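Local coordinates for protein CobC (PDB 6NRU) that probably removes the phosphate from adenosylcobalamin 5'-phosphate and from alpha-ribazole 5'-phosphate, in the assembly of the nucleotide loop of vitamin B12, at residues A[50-55]-A[142-147]. Residues are numbered along the deposited sequence; the frame is centred on the assembly and turned at random.
Sequences FDLVLC and QHYQNI
Asp51 reaches across with its carboxylate and grips two successive backbone amides, those of Gln145 and Asn146. Asp51 OD1 accepts from Gln145 N at 2.8 Å, nearly straight at 170° and through its syn lone pair. Asp51 OD2 accepts from Asn146 N at 3.0 Å, also on the syn side but 24° out of the carboxylate plane. With both oxygens held, the group can hardly turn about its CB-CG bond. Its chi1 of 42° places CG between the backbone N and the carbonyl carbon, which brings both oxygens up to the two amides. The backbone of Asp51 joins in as well, Asp51 N donating to Asn146 O at 3.2 Å; the same oxygen lies near the plane of the Phe50 ring, at its edge.

These bonds lie near the N-terminal ends of two neighbouring parallel strands, 52-55 and 146-151, in the central sheet of the histidine phosphatase fold, away from the probable catalytic residues His11 and Glu84. Further along, Leu52 and Leu54 carry the pairing on through backbone hydrogen bonds to Leu148.

Ile147 and Leu52 lie on one face of that sheet, side by side and pointing the same way, with Leu52 CD2 3.9 Å from Ile147 CG2. That isoleucine methyl, set anti to the backbone N of Ile147, also meets CG and CD1 of Leu54. Tyr144 closes over the outer end of the row: Leu52 CD2 stands 4.0 Å from the centroid of the Tyr144 ring, over its centre, a CH-pi contact with the face, and Leu52 CB meets ring atom CD1. Phe50 packs edge-to-face against Trp7, whose NE1 is hydrogen-bonded to Asn146 OD1.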
loop_
_atom_site.group_PDB
_atom_site.type_symbol
_atom_site.label_atom_id
_atom_site.label_comp_id
_atom_site.label_asym_id
_atom_site.label_seq_id
_atom_site.Cartn_x
_atom_site.Cartn_y
_atom_site.Cartn_z
ATOM N N PHE A 50 11.666 10.172 11.121
ATOM C CA PHE A 50 11.036 8.889 11.384
ATOM C C PHE A 50 11.784 8.142 12.482
ATOM O O PHE A 50 12.986 8.335 12.693
ATOM C CB PHE A 50 10.999 8.031 10.118
ATOM C CG PHE A 50 10.337 8.697 8.945
ATOM C CD1 PHE A 50 8.958 8.717 8.829
ATOM C CD2 PHE A 50 11.097 9.291 7.950
ATOM C CE1 PHE A 50 8.351 9.323 7.749
ATOM C CE2 PHE A 50 10.494 9.898 6.866
ATOM C CZ PHE A 50 9.120 9.913 6.764
ATOM N N ASP A 51 11.054 7.287 13.191
ATOM C CA ASP A 51 11.641 6.381 14.164
ATOM C C ASP A 51 11.275 4.930 13.895
ATOM O O ASP A 51 11.683 4.051 14.664
ATOM C CB ASP A 51 11.221 6.771 15.589
ATOM C CG ASP A 51 9.757 7.146 15.685
ATOM O OD1 ASP A 51 9.343 7.650 16.751
ATOM O OD2 ASP A 51 9.022 6.937 14.697
ATOM N N LEU A 52 10.528 4.655 12.828
ATOM C CA LEU A 52 10.137 3.295 12.494
ATOM C C LEU A 52 9.719 3.252 11.032
ATOM O O LEU A 52 9.104 4.196 10.531
ATOM C CB LEU A 52 8.992 2.809 13.390
ATOM C CG LEU A 52 8.620 1.331 13.258
ATOM C CD1 LEU A 52 9.805 0.438 13.618
ATOM C CD2 LEU A 52 7.417 1.008 14.123
ATOM N N VAL A 53 10.061 2.160 10.352
ATOM C CA VAL A 53 9.645 1.929 8.974
ATOM C C VAL A 53 9.017 0.544 8.901
ATOM O O VAL A 53 9.653 -0.449 9.270
ATOM C CB VAL A 53 10.812 2.042 7.979
ATOM C CG1 VAL A 53 10.332 1.711 6.575
ATOM C CG2 VAL A 53 11.421 3.437 8.023
ATOM N N LEU A 54 7.774 0.480 8.439
ATOM C CA LEU A 54 7.076 -0.776 8.203
ATOM C C LEU A 54 6.836 -0.913 6.708
ATOM O O LEU A 54 6.305 0.005 6.073
ATOM C CB LEU A 54 5.752 -0.825 8.966
ATOM C CG LEU A 54 5.800 -0.390 10.432
ATOM C CD1 LEU A 54 4.407 -0.407 11.041
ATOM C CD2 LEU A 54 6.741 -1.279 11.227
ATOM N N CYS A 55 7.227 -2.051 6.148
ATOM C CA CYS A 55 7.238 -2.240 4.707
ATOM C C CYS A 55 6.635 -3.591 4.354
ATOM O O CYS A 55 6.708 -4.546 5.133
ATOM C CB CYS A 55 8.669 -2.135 4.161
ATOM S SG CYS A 55 8.819 -2.216 2.375
ATOM N N GLN A 142 3.159 1.638 20.136
ATOM C CA GLN A 142 2.684 2.838 20.819
ATOM C C GLN A 142 3.803 3.780 21.246
ATOM O O GLN A 142 3.519 4.942 21.561
ATOM C CB GLN A 142 1.860 2.445 22.043
ATOM C CG GLN A 142 2.670 1.784 23.134
ATOM C CD GLN A 142 1.804 1.171 24.212
ATOM O OE1 GLN A 142 2.225 0.246 24.909
ATOM N NE2 GLN A 142 0.587 1.685 24.360
ATOM N N HIS A 143 5.052 3.327 21.265
ATOM C CA HIS A 143 6.161 4.157 21.714
ATOM C C HIS A 143 6.846 4.906 20.577
ATOM O O HIS A 143 7.861 5.570 20.816
ATOM C CB HIS A 143 7.183 3.300 22.463
ATOM C CG HIS A 143 6.639 2.678 23.710
ATOM N ND1 HIS A 143 7.210 1.571 24.302
ATOM C CD2 HIS A 143 5.572 3.006 24.477
ATOM C CE1 HIS A 143 6.518 1.245 25.379
ATOM N NE2 HIS A 143 5.518 2.100 25.507
ATOM N N TYR A 144 6.319 4.823 19.361
ATOM C CA TYR A 144 6.871 5.521 18.213
ATOM C C TYR A 144 5.974 6.694 17.839
ATOM O O TYR A 144 4.767 6.686 18.104
ATOM C CB TYR A 144 7.039 4.572 17.021
ATOM C CG TYR A 144 7.976 3.418 17.305
ATOM C CD1 TYR A 144 9.324 3.495 16.982
ATOM C CD2 TYR A 144 7.513 2.256 17.910
ATOM C CE1 TYR A 144 10.185 2.446 17.248
ATOM C CE2 TYR A 144 8.366 1.203 18.180
ATOM C CZ TYR A 144 9.700 1.302 17.847
ATOM O OH TYR A 144 10.549 0.250 18.114
ATOM N N GLN A 145 6.578 7.710 17.227
ATOM C CA GLN A 145 5.889 8.955 16.907
ATOM C C GLN A 145 5.659 9.165 15.420
ATOM O O GLN A 145 4.608 9.684 15.036
ATOM C CB GLN A 145 6.673 10.149 17.464
ATOM C CG GLN A 145 6.507 10.359 18.965
ATOM C CD GLN A 145 7.693 11.072 19.597
ATOM O OE1 GLN A 145 8.118 10.736 20.703
ATOM N NE2 GLN A 145 8.229 12.065 18.896
ATOM N N ASN A 146 6.610 8.783 14.567
ATOM C CA ASN A 146 6.516 9.004 13.122
ATOM C C ASN A 146 6.889 7.709 12.409
ATOM O O ASN A 146 8.057 7.477 12.087
ATOM C CB ASN A 146 7.404 10.164 12.684
ATOM C CG ASN A 146 6.919 11.498 13.215
ATOM O OD1 ASN A 146 6.021 12.120 12.645
ATOM N ND2 ASN A 146 7.509 11.943 14.319
ATOM N N ILE A 147 5.886 6.879 12.151
ATOM C CA ILE A 147 6.070 5.587 11.503
ATOM C C ILE A 147 5.785 5.753 10.018
ATOM O O ILE A 147 4.698 6.199 9.632
ATOM C CB ILE A 147 5.159 4.518 12.126
ATOM C CG1 ILE A 147 5.320 4.508 13.648
ATOM C CG2 ILE A 147 5.452 3.154 11.528
ATOM C CD1 ILE A 147 4.326 3.624 14.363
#